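Local coordinates for putative pyrroline carboxylate reductase (Streptococcus pyogenes, PDB 2AHR), which probably catalyses the NAD(P)H-dependent reduction of 1-pyrroline-5-carboxylate to L-proline, the last step of proline biosynthesis, and carries bound NADP in this crystal, at residues G7-G12 against D62-G67; S53-I58 against P79-Q84; T75-L80 against Q96-F101. All coordinates share one frame; numbering follows the deposited sequence.

Contact 1 of 3, residues G7-G12 against D62-G67; sequences GIIGVG and DLVILG. With NAP (NADP nicotinamide-adenine-dinucleotide phosphate), chain S.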
# COMPACT_ATOMS: atom_id res chain seq x y z
N GLY E 7 5.89 46.33 25.29
CA GLY E 7 4.65 45.67 25.67
C GLY E 7 4.40 44.43 24.84
O GLY E 7 4.64 44.43 23.63
N ILE E 8 3.90 43.38 25.49
CA ILE E 8 3.57 42.14 24.80
C ILE E 8 2.07 41.86 24.89
O ILE E 8 1.52 41.74 25.99
CB ILE E 8 4.38 40.92 25.36
CG1 ILE E 8 5.89 41.16 25.28
CG2 ILE E 8 4.05 39.65 24.59
CD1 ILE E 8 6.53 41.70 26.54
N ILE E 9 1.43 41.77 23.73
CA ILE E 9 0.01 41.48 23.66
C ILE E 9 -0.20 39.99 23.34
O ILE E 9 0.21 39.51 22.28
CB ILE E 9 -0.72 42.38 22.63
CG1 ILE E 9 -0.62 43.86 23.04
CG2 ILE E 9 -2.18 41.95 22.46
CD1 ILE E 9 -1.06 44.84 21.96
N GLY E 10 -0.83 39.28 24.28
CA GLY E 10 -0.95 37.83 24.21
C GLY E 10 0.32 37.14 24.66
O GLY E 10 1.37 37.27 24.03
N VAL E 11 0.23 36.41 25.77
CA VAL E 11 1.40 35.73 26.33
C VAL E 11 1.07 34.27 26.60
O VAL E 11 0.58 33.89 27.67
CB VAL E 11 1.93 36.43 27.62
CG1 VAL E 11 3.17 35.73 28.15
CG2 VAL E 11 2.24 37.89 27.34
N GLY E 12 1.32 33.45 25.58
CA GLY E 12 1.17 32.02 25.71
C GLY E 12 2.54 31.39 25.84
O GLY E 12 3.48 32.03 26.30
N ASP E 62 7.19 51.77 23.74
CA ASP E 62 7.98 52.20 22.56
C ASP E 62 7.99 51.20 21.41
O ASP E 62 8.40 51.52 20.29
CB ASP E 62 9.43 52.48 22.93
CG ASP E 62 9.56 53.42 24.11
OD1 ASP E 62 9.51 54.65 23.89
OD2 ASP E 62 9.73 52.92 25.24
N LEU E 63 7.57 49.98 21.71
CA LEU E 63 7.62 48.85 20.79
C LEU E 63 6.64 47.81 21.29
O LEU E 63 6.61 47.51 22.48
CB LEU E 63 9.04 48.28 20.76
CG LEU E 63 9.38 47.15 19.79
CD1 LEU E 63 9.51 47.63 18.35
CD2 LEU E 63 10.68 46.49 20.23
N VAL E 64 5.83 47.28 20.39
CA VAL E 64 4.89 46.20 20.71
C VAL E 64 5.37 44.86 20.13
O VAL E 64 5.90 44.79 19.01
CB VAL E 64 3.48 46.53 20.19
CG1 VAL E 64 2.56 45.30 20.23
CG2 VAL E 64 2.88 47.68 21.00
N ILE E 65 5.18 43.79 20.91
CA ILE E 65 5.40 42.44 20.42
C ILE E 65 4.07 41.69 20.49
O ILE E 65 3.42 41.66 21.54
CB ILE E 65 6.54 41.72 21.21
CG1 ILE E 65 7.89 42.39 20.91
CG2 ILE E 65 6.60 40.24 20.86
CD1 ILE E 65 9.03 41.93 21.80
N LEU E 66 3.68 41.10 19.37
CA LEU E 66 2.46 40.32 19.30
C LEU E 66 2.67 38.82 19.54
O LEU E 66 3.31 38.13 18.73
CB LEU E 66 1.76 40.54 17.95
CG LEU E 66 1.23 41.95 17.66
CD1 LEU E 66 0.79 42.06 16.19
CD2 LEU E 66 0.09 42.30 18.61
N GLY E 67 2.09 38.31 20.62
CA GLY E 67 2.14 36.88 20.94
C GLY E 67 0.85 36.09 20.74
O GLY E 67 0.78 34.91 21.12
PA NAP S . -0.82 29.64 22.59
O1A NAP S . -2.18 29.09 22.36
O2A NAP S . -0.06 28.78 23.54
O5B NAP S . -0.85 31.17 23.11
C5B NAP S . -1.79 32.12 22.65
C4B NAP S . -2.17 33.01 23.82
O4B NAP S . -2.88 34.17 23.40
C3B NAP S . -3.04 32.27 24.83
O3B NAP S . -2.36 32.27 26.07
C2B NAP S . -4.34 33.05 24.90
O2B NAP S . -4.83 33.28 26.21
C1B NAP S . -3.93 34.40 24.33
N9A NAP S . -5.10 35.14 23.78
C8A NAP S . -6.26 34.61 23.26
N7A NAP S . -7.07 35.64 22.90
C5A NAP S . -6.44 36.81 23.18
C6A NAP S . -6.83 38.14 23.02
N6A NAP S . -8.13 38.42 23.06
N1A NAP S . -5.96 39.14 23.41
C2A NAP S . -4.73 38.82 23.97
N3A NAP S . -4.37 37.50 24.14
C4A NAP S . -5.21 36.51 23.74
O3 NAP S . -0.07 29.82 21.17
PN NAP S . 1.54 29.82 20.98
O1N NAP S . 1.95 28.41 20.70
O2N NAP S . 2.22 30.56 22.08
O5D NAP S . 1.69 30.67 19.61
C5D NAP S . 1.62 32.07 19.60
C4D NAP S . 2.27 32.62 18.33
O4D NAP S . 3.61 32.19 18.21
C3D NAP S . 1.54 32.14 17.08
O3D NAP S . 1.30 33.27 16.28
C2D NAP S . 2.47 31.16 16.38
O2D NAP S . 2.34 31.28 14.97
C1D NAP S . 3.85 31.59 16.93
N1N NAP S . 4.86 30.51 17.11
C2N NAP S . 4.65 29.47 18.00
C3N NAP S . 5.63 28.49 18.18
C7N NAP S . 5.49 27.42 19.22
O7N NAP S . 6.56 26.52 19.37
N7N NAP S . 4.39 27.35 19.98
C4N NAP S . 6.82 28.56 17.45
C5N NAP S . 7.03 29.61 16.56
C6N NAP S . 6.04 30.58 16.41
P2B NAP S . -5.57 32.16 27.12
O1X NAP S . -6.14 32.86 28.34
O2X NAP S . -6.70 31.54 26.34
O3X NAP S . -4.58 31.09 27.55
O HOH W 1 2.33 33.25 22.93

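Contact 2 of 3, residues S53-I58 against P79-Q84; sequences SHQDLI and PLHFKQ. With NAP (NADP nicotinamide-adenine-dinucleotide phosphate), chain S.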
# COMPACT_ATOMS: atom_id res chain seq x y z
N SER E 53 -5.70 47.16 29.68
CA SER E 53 -6.26 46.82 28.37
C SER E 53 -5.12 46.81 27.36
O SER E 53 -4.00 47.23 27.69
CB SER E 53 -7.31 47.86 27.95
OG SER E 53 -6.70 49.09 27.57
N HIS E 54 -5.38 46.37 26.13
CA HIS E 54 -4.36 46.43 25.08
C HIS E 54 -4.06 47.87 24.70
O HIS E 54 -2.92 48.22 24.45
CB HIS E 54 -4.75 45.63 23.82
CG HIS E 54 -4.98 44.17 24.06
ND1 HIS E 54 -4.32 43.47 25.04
CD2 HIS E 54 -5.78 43.28 23.42
CE1 HIS E 54 -4.72 42.21 25.01
NE2 HIS E 54 -5.60 42.07 24.04
N GLN E 55 -5.10 48.71 24.67
CA GLN E 55 -4.90 50.13 24.38
C GLN E 55 -4.08 50.79 25.49
O GLN E 55 -3.19 51.60 25.21
CB GLN E 55 -6.23 50.85 24.14
CG GLN E 55 -6.09 52.19 23.39
CD GLN E 55 -5.44 52.06 22.01
OE1 GLN E 55 -5.96 51.39 21.12
NE2 GLN E 55 -4.31 52.74 21.83
N ASP E 56 -4.38 50.41 26.74
CA ASP E 56 -3.62 50.87 27.91
C ASP E 56 -2.14 50.50 27.76
O ASP E 56 -1.25 51.32 28.03
CB ASP E 56 -4.23 50.28 29.20
CG ASP E 56 -3.50 50.74 30.47
OD1 ASP E 56 -3.07 49.86 31.26
OD2 ASP E 56 -3.36 51.97 30.68
N LEU E 57 -1.88 49.27 27.31
CA LEU E 57 -0.54 48.82 26.92
C LEU E 57 0.06 49.73 25.82
O LEU E 57 1.15 50.30 26.00
CB LEU E 57 -0.62 47.35 26.44
CG LEU E 57 0.52 46.48 25.89
CD1 LEU E 57 1.23 47.09 24.67
CD2 LEU E 57 1.50 46.07 26.96
N ILE E 58 -0.67 49.89 24.72
CA ILE E 58 -0.19 50.65 23.55
C ILE E 58 0.23 52.10 23.86
O ILE E 58 1.21 52.60 23.30
CB ILE E 58 -1.22 50.63 22.37
CG1 ILE E 58 -1.46 49.19 21.88
CG2 ILE E 58 -0.72 51.47 21.21
CD1 ILE E 58 -2.77 49.00 21.10
N PRO E 79 -9.66 46.90 16.09
CA PRO E 79 -10.17 47.93 17.04
C PRO E 79 -9.12 48.78 17.78
O PRO E 79 -9.48 49.75 18.44
CB PRO E 79 -10.99 47.12 18.05
CG PRO E 79 -10.51 45.72 17.92
CD PRO E 79 -10.11 45.55 16.48
N LEU E 80 -7.84 48.43 17.68
CA LEU E 80 -6.79 49.10 18.45
C LEU E 80 -6.13 50.23 17.65
O LEU E 80 -6.19 50.23 16.43
CB LEU E 80 -5.74 48.07 18.90
CG LEU E 80 -6.01 47.07 20.05
CD1 LEU E 80 -7.45 46.55 20.16
CD2 LEU E 80 -5.04 45.90 19.98
N HIS E 81 -5.49 51.18 18.33
CA HIS E 81 -4.78 52.25 17.60
C HIS E 81 -3.29 52.24 17.93
O HIS E 81 -2.89 52.68 19.00
CB HIS E 81 -5.38 53.64 17.86
CG HIS E 81 -6.89 53.67 17.92
ND1 HIS E 81 -7.67 53.86 16.80
CD2 HIS E 81 -7.74 53.52 18.96
CE1 HIS E 81 -8.95 53.83 17.15
NE2 HIS E 81 -9.02 53.63 18.45
N PHE E 82 -2.47 51.77 16.99
CA PHE E 82 -1.04 51.58 17.26
C PHE E 82 -0.23 52.85 16.98
O PHE E 82 -0.60 53.65 16.13
CB PHE E 82 -0.49 50.33 16.54
CG PHE E 82 -0.95 49.03 17.17
CD1 PHE E 82 -2.11 48.40 16.73
CD2 PHE E 82 -0.23 48.45 18.22
CE1 PHE E 82 -2.55 47.20 17.31
CE2 PHE E 82 -0.65 47.25 18.81
CZ PHE E 82 -1.82 46.63 18.35
N LYS E 83 0.88 53.02 17.70
CA LYS E 83 1.59 54.29 17.78
C LYS E 83 3.11 54.11 17.75
O LYS E 83 3.88 55.08 17.86
CB LYS E 83 1.19 54.99 19.09
CG LYS E 83 -0.32 55.24 19.25
CD LYS E 83 -0.73 55.24 20.73
CE LYS E 83 -1.93 56.17 21.01
NZ LYS E 83 -3.20 55.82 20.29
N GLN E 84 3.54 52.85 17.59
CA GLN E 84 4.96 52.49 17.64
C GLN E 84 5.22 51.30 16.71
O GLN E 84 4.27 50.67 16.26
CB GLN E 84 5.36 52.11 19.06
CG GLN E 84 4.59 50.93 19.60
CD GLN E 84 3.20 51.31 20.03
OE1 GLN E 84 2.21 50.98 19.35
NE2 GLN E 84 3.09 52.02 21.15
PA NAP S . -0.82 29.64 22.59
O1A NAP S . -2.18 29.09 22.36
O2A NAP S . -0.06 28.78 23.54
O5B NAP S . -0.85 31.17 23.11
C5B NAP S . -1.79 32.12 22.65
C4B NAP S . -2.17 33.01 23.82
O4B NAP S . -2.88 34.17 23.40
C3B NAP S . -3.04 32.27 24.83
O3B NAP S . -2.36 32.27 26.07
C2B NAP S . -4.34 33.05 24.90
O2B NAP S . -4.83 33.28 26.21
C1B NAP S . -3.93 34.40 24.33
N9A NAP S . -5.10 35.14 23.78
C8A NAP S . -6.26 34.61 23.26
N7A NAP S . -7.07 35.64 22.90
C5A NAP S . -6.44 36.81 23.18
C6A NAP S . -6.83 38.14 23.02
N6A NAP S . -8.13 38.42 23.06
N1A NAP S . -5.96 39.14 23.41
C2A NAP S . -4.73 38.82 23.97
N3A NAP S . -4.37 37.50 24.14
C4A NAP S . -5.21 36.51 23.74
O3 NAP S . -0.07 29.82 21.17
PN NAP S . 1.54 29.82 20.98
O1N NAP S . 1.95 28.41 20.70
O2N NAP S . 2.22 30.56 22.08
O5D NAP S . 1.69 30.67 19.61
C5D NAP S . 1.62 32.07 19.60
C4D NAP S . 2.27 32.62 18.33
O4D NAP S . 3.61 32.19 18.21
C3D NAP S . 1.54 32.14 17.08
O3D NAP S . 1.30 33.27 16.28
C2D NAP S . 2.47 31.16 16.38
O2D NAP S . 2.34 31.28 14.97
C1D NAP S . 3.85 31.59 16.93
N1N NAP S . 4.86 30.51 17.11
C2N NAP S . 4.65 29.47 18.00
C3N NAP S . 5.63 28.49 18.18
C7N NAP S . 5.49 27.42 19.22
O7N NAP S . 6.56 26.52 19.37
N7N NAP S . 4.39 27.35 19.98
C4N NAP S . 6.82 28.56 17.45
C5N NAP S . 7.03 29.61 16.56
C6N NAP S . 6.04 30.58 16.41
P2B NAP S . -5.57 32.16 27.12
O1X NAP S . -6.14 32.86 28.34
O2X NAP S . -6.70 31.54 26.34
O3X NAP S . -4.58 31.09 27.55

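Contact 3 of 3, residues T75-L80 against Q96-F101; sequences TVLKPL and QRLATF. With NAP (NADP nicotinamide-adenine-dinucleotide phosphate), chain S.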
# COMPACT_ATOMS: atom_id res chain seq x y z
N THR E 75 -9.60 40.10 14.40
CA THR E 75 -10.44 40.34 15.58
C THR E 75 -9.78 41.21 16.66
O THR E 75 -10.39 42.16 17.15
CB THR E 75 -10.89 39.00 16.20
OG1 THR E 75 -11.73 38.32 15.27
CG2 THR E 75 -11.67 39.22 17.51
N VAL E 76 -8.54 40.90 17.01
CA VAL E 76 -7.87 41.56 18.14
C VAL E 76 -7.21 42.88 17.77
O VAL E 76 -7.18 43.79 18.59
CB VAL E 76 -6.86 40.60 18.88
CG1 VAL E 76 -6.17 41.30 20.06
CG2 VAL E 76 -7.55 39.31 19.36
N LEU E 77 -6.70 43.01 16.54
CA LEU E 77 -5.87 44.18 16.18
C LEU E 77 -6.61 45.39 15.59
O LEU E 77 -6.23 46.54 15.84
CB LEU E 77 -4.72 43.78 15.24
CG LEU E 77 -3.79 42.65 15.69
CD1 LEU E 77 -2.73 42.42 14.63
CD2 LEU E 77 -3.16 42.95 17.04
N LYS E 78 -7.65 45.12 14.81
CA LYS E 78 -8.36 46.18 14.09
C LYS E 78 -8.93 47.28 15.01
O LYS E 78 -8.70 48.47 14.75
CB LYS E 78 -9.41 45.61 13.13
CG LYS E 78 -8.82 44.98 11.88
CD LYS E 78 -9.75 45.04 10.67
CE LYS E 78 -9.05 44.47 9.44
NZ LYS E 78 -9.83 44.55 8.16
N PRO E 79 -9.66 46.90 16.09
CA PRO E 79 -10.17 47.93 17.04
C PRO E 79 -9.12 48.78 17.78
O PRO E 79 -9.48 49.75 18.44
CB PRO E 79 -10.99 47.12 18.05
CG PRO E 79 -10.51 45.72 17.92
CD PRO E 79 -10.11 45.55 16.48
N LEU E 80 -7.84 48.43 17.68
CA LEU E 80 -6.79 49.10 18.45
C LEU E 80 -6.13 50.23 17.65
O LEU E 80 -6.19 50.23 16.43
CB LEU E 80 -5.74 48.07 18.90
CG LEU E 80 -6.01 47.07 20.05
CD1 LEU E 80 -7.45 46.55 20.16
CD2 LEU E 80 -5.04 45.90 19.98
N GLN E 96 2.52 42.72 4.83
CA GLN E 96 1.54 43.44 4.02
C GLN E 96 0.15 43.30 4.64
O GLN E 96 -0.55 44.29 4.82
CB GLN E 96 1.55 42.96 2.56
CG GLN E 96 0.72 43.83 1.61
CD GLN E 96 0.93 43.49 0.13
OE1 GLN E 96 0.45 42.46 -0.37
NE2 GLN E 96 1.65 44.36 -0.58
N ARG E 97 -0.23 42.07 4.99
CA ARG E 97 -1.49 41.81 5.67
C ARG E 97 -1.57 42.44 7.05
O ARG E 97 -2.63 42.90 7.46
CB ARG E 97 -1.75 40.31 5.77
CG ARG E 97 -2.16 39.69 4.45
CD ARG E 97 -2.22 38.16 4.51
NE ARG E 97 -3.17 37.64 5.50
CZ ARG E 97 -3.17 36.39 5.94
NH1 ARG E 97 -2.26 35.53 5.49
NH2 ARG E 97 -4.07 35.99 6.84
N LEU E 98 -0.45 42.44 7.78
CA LEU E 98 -0.39 43.05 9.12
C LEU E 98 -0.66 44.56 9.03
O LEU E 98 -1.37 45.12 9.86
CB LEU E 98 0.96 42.78 9.81
CG LEU E 98 1.14 43.33 11.24
CD1 LEU E 98 0.10 42.77 12.24
CD2 LEU E 98 2.56 43.13 11.80
N ALA E 99 -0.06 45.21 8.03
CA ALA E 99 -0.26 46.64 7.79
C ALA E 99 -1.72 47.01 7.56
O ALA E 99 -2.14 48.08 7.96
CB ALA E 99 0.60 47.12 6.63
N THR E 100 -2.51 46.12 6.94
CA THR E 100 -3.94 46.38 6.75
C THR E 100 -4.72 46.28 8.07
O THR E 100 -5.79 46.88 8.20
CB THR E 100 -4.62 45.48 5.64
OG1 THR E 100 -4.91 44.16 6.15
CG2 THR E 100 -3.77 45.37 4.37
N PHE E 101 -4.20 45.52 9.04
CA PHE E 101 -4.89 45.34 10.32
C PHE E 101 -4.56 46.47 11.27
O PHE E 101 -5.31 46.72 12.20
CB PHE E 101 -4.49 44.04 11.02
CG PHE E 101 -4.79 42.79 10.25
CD1 PHE E 101 -6.00 42.63 9.57
CD2 PHE E 101 -3.88 41.75 10.24
CE1 PHE E 101 -6.27 41.45 8.86
CE2 PHE E 101 -4.15 40.57 9.55
CZ PHE E 101 -5.35 40.42 8.86
PA NAP S . -0.82 29.64 22.59
O1A NAP S . -2.18 29.09 22.36
O2A NAP S . -0.06 28.78 23.54
O5B NAP S . -0.85 31.17 23.11
C5B NAP S . -1.79 32.12 22.65
C4B NAP S . -2.17 33.01 23.82
O4B NAP S . -2.88 34.17 23.40
C3B NAP S . -3.04 32.27 24.83
O3B NAP S . -2.36 32.27 26.07
C2B NAP S . -4.34 33.05 24.90
O2B NAP S . -4.83 33.28 26.21
C1B NAP S . -3.93 34.40 24.33
N9A NAP S . -5.10 35.14 23.78
C8A NAP S . -6.26 34.61 23.26
N7A NAP S . -7.07 35.64 22.90
C5A NAP S . -6.44 36.81 23.18
C6A NAP S . -6.83 38.14 23.02
N6A NAP S . -8.13 38.42 23.06
N1A NAP S . -5.96 39.14 23.41
C2A NAP S . -4.73 38.82 23.97
N3A NAP S . -4.37 37.50 24.14
C4A NAP S . -5.21 36.51 23.74
O3 NAP S . -0.07 29.82 21.17
PN NAP S . 1.54 29.82 20.98
O1N NAP S . 1.95 28.41 20.70
O2N NAP S . 2.22 30.56 22.08
O5D NAP S . 1.69 30.67 19.61
C5D NAP S . 1.62 32.07 19.60
C4D NAP S . 2.27 32.62 18.33
O4D NAP S . 3.61 32.19 18.21
C3D NAP S . 1.54 32.14 17.08
O3D NAP S . 1.30 33.27 16.28
C2D NAP S . 2.47 31.16 16.38
O2D NAP S . 2.34 31.28 14.97
C1D NAP S . 3.85 31.59 16.93
N1N NAP S . 4.86 30.51 17.11
C2N NAP S . 4.65 29.47 18.00
C3N NAP S . 5.63 28.49 18.18
C7N NAP S . 5.49 27.42 19.22
O7N NAP S . 6.56 26.52 19.37
N7N NAP S . 4.39 27.35 19.98
C4N NAP S . 6.82 28.56 17.45
C5N NAP S . 7.03 29.61 16.56
C6N NAP S . 6.04 30.58 16.41
P2B NAP S . -5.57 32.16 27.12
O1X NAP S . -6.14 32.86 28.34
O2X NAP S . -6.70 31.54 26.34
O3X NAP S . -4.58 31.09 27.55

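Contact 1 of 3, residues G7-G12 against D62-G67
Strands 7-9 and 63-66 run parallel, their axes 4.8 Å apart at closest approach and 28° askew, pairing G7 with V64, I8 with I65 and I9 with L66. They are neighbours in the parallel part of the Rossmann sheet, between strands 28-32 and 86-88. G7 O accepts from I65 N, I65 O from I9 N at 3.0 Å, and I9 O from G67 N at 2.8 Å, the last donor tilted 25° from the carbonyl plane. I8 and I65 project from one face side by side, I8 CG1 lying 4.2 Å from I65 CB. On the other face, I9 CD1 lies 4.0 Å from V64 CG1, and the end of L66 comes in to meet I9 CB through CD2. Keeping I9 CG1 beside the backbone N (chi1 -63°), with CD1 extended beyond it, sends that methyl back toward V64. Past the strands the chain enters the glycine-rich turn that binds NADP. There G10 and G67 draw together, G67 CA lying 3.2 Å from G10 O, and G10 CA lies 3.4 Å from adenine N3A. One water accepts from N of G12, the N-cap of helix 13-22, at 2.8 Å and donates to G67 O and NADP O2N.

Contact 2 of 3, residues S53-I58 against P79-Q84
I58 fills the tightly packed part of this contact, where the short helix 54-58 of the Rossmann domain lies against the loop leading from helix 73-77 to strand 86-88. Its CD1 sits over one face of the F82 ring, 3.8 Å from the centroid and 20° off the ring normal, a CH-pi contact displaced toward the rim. The same methyl lies 3.8 Å from L80 CB, so it touches both the ring and the leucine. I58 CG2, on the other branch, reaches H81 O and the CD of K83. At the C-terminal end of the helix segment Q84 folds back: with chi1 61° its CG stands between the backbone N and the carbonyl carbon, and NE2 donates in the carbonyl plane to I58 O at 2.9 Å. That NE2 also donates to V61 O, while Q84 OE1 takes K83 N from above its carbonyl plane.

The solvent side, formed by Q55, H81 and K83, is polar and looser. There the Q55 amide grips the backbone of H81 twice: OE1 accepts from H81 N at 2.8 Å on a lone pair, and NE2 gives a nearly straight 179° bond to H81 O, also bonding D59. The exposed H81 ring lies obliquely by OE1, and K83 NZ adds a weak bond to H81 O.

At the cofactor end S53, the N-cap residue, accepts from D56 N through OG. H54 CB rests 3.9 Å from L80 CD2, while ND1 bonds S32 OG, bracing the ring from which NE2 donates to adenine N1A of NADP at 3.0 Å.

Contact 3 of 3, residues T75-L80 against Q96-F101
K78 and F101 meet at the outer edge of the contact, where the end of helix 73-77 approaches helix 95-102; their CA atoms are 5.2 Å apart, the nearest pair between the segments. No hydrogen bond crosses here, and the evidence for association is the 224 Å² of buried surface and a few carbon contacts. The lysine can be followed outward from its backbone. CB leaves the chain beside the partner helix and makes no close contact with it. CG, placed beside the backbone N by a chi1 of -74°, passes 3.9 Å from F101 O. CD carries the extended chain onward without a near neighbour across the contact. CE then arrives at the edge of the F101 ring, in its plane, 3.6 Å from CD1 and somewhat farther from CE1; it also lies 4.2 Å from T100 O. The tip, NZ, forms a salt bridge with E74 of helix 73-77. Thus the aliphatic part of the lysine flanks the phenyl edge while its charge is paired elsewhere. One face of that ring is occupied by R97 O from its own helix, 3.3 Å above the plane and offset toward the rim.

Deeper in, L77 makes the hydrophobic part of the join. Its CD1 meets L98 CD1 at 3.7 Å, the two side chains crossing at a slant, and its CB lies 4.2 Å from F101 CB. Both leucines also rest on L66 of the sheet. V76 CG2 meets the cofactor instead, 3.8 Å from adenine N6A. L77 to L80 form a type I turn, with L80 N bonded to L77 O. Two helices lying beside each other on one face of the parallel part of the sheet are the layered packing of a Rossmann domain.

In the fold
All three contacts lie in the NADP-binding Rossmann domain, on the same side of the chain's centre. Contacts 1 and 2 have centres 11 Å apart, as do contacts 2 and 3; contacts 1 and 3 are 14 Å apart. Along the chain, contact 1 (7-12 with 62-67) alternates with contact 2 (53-58 with 79-84) and closes before contact 3 (75-80 with 96-101) opens; contacts 2 and 3 share P79 and L80. Contact 1 pairs two strands of the sheet, on which helix 54-58 of contact 2 and both helices of contact 3 pack. Contact 1 meets the cofactor's adenine, ribose and pyrophosphate; H54 and V76 bring contacts 2 and 3 to the adenine.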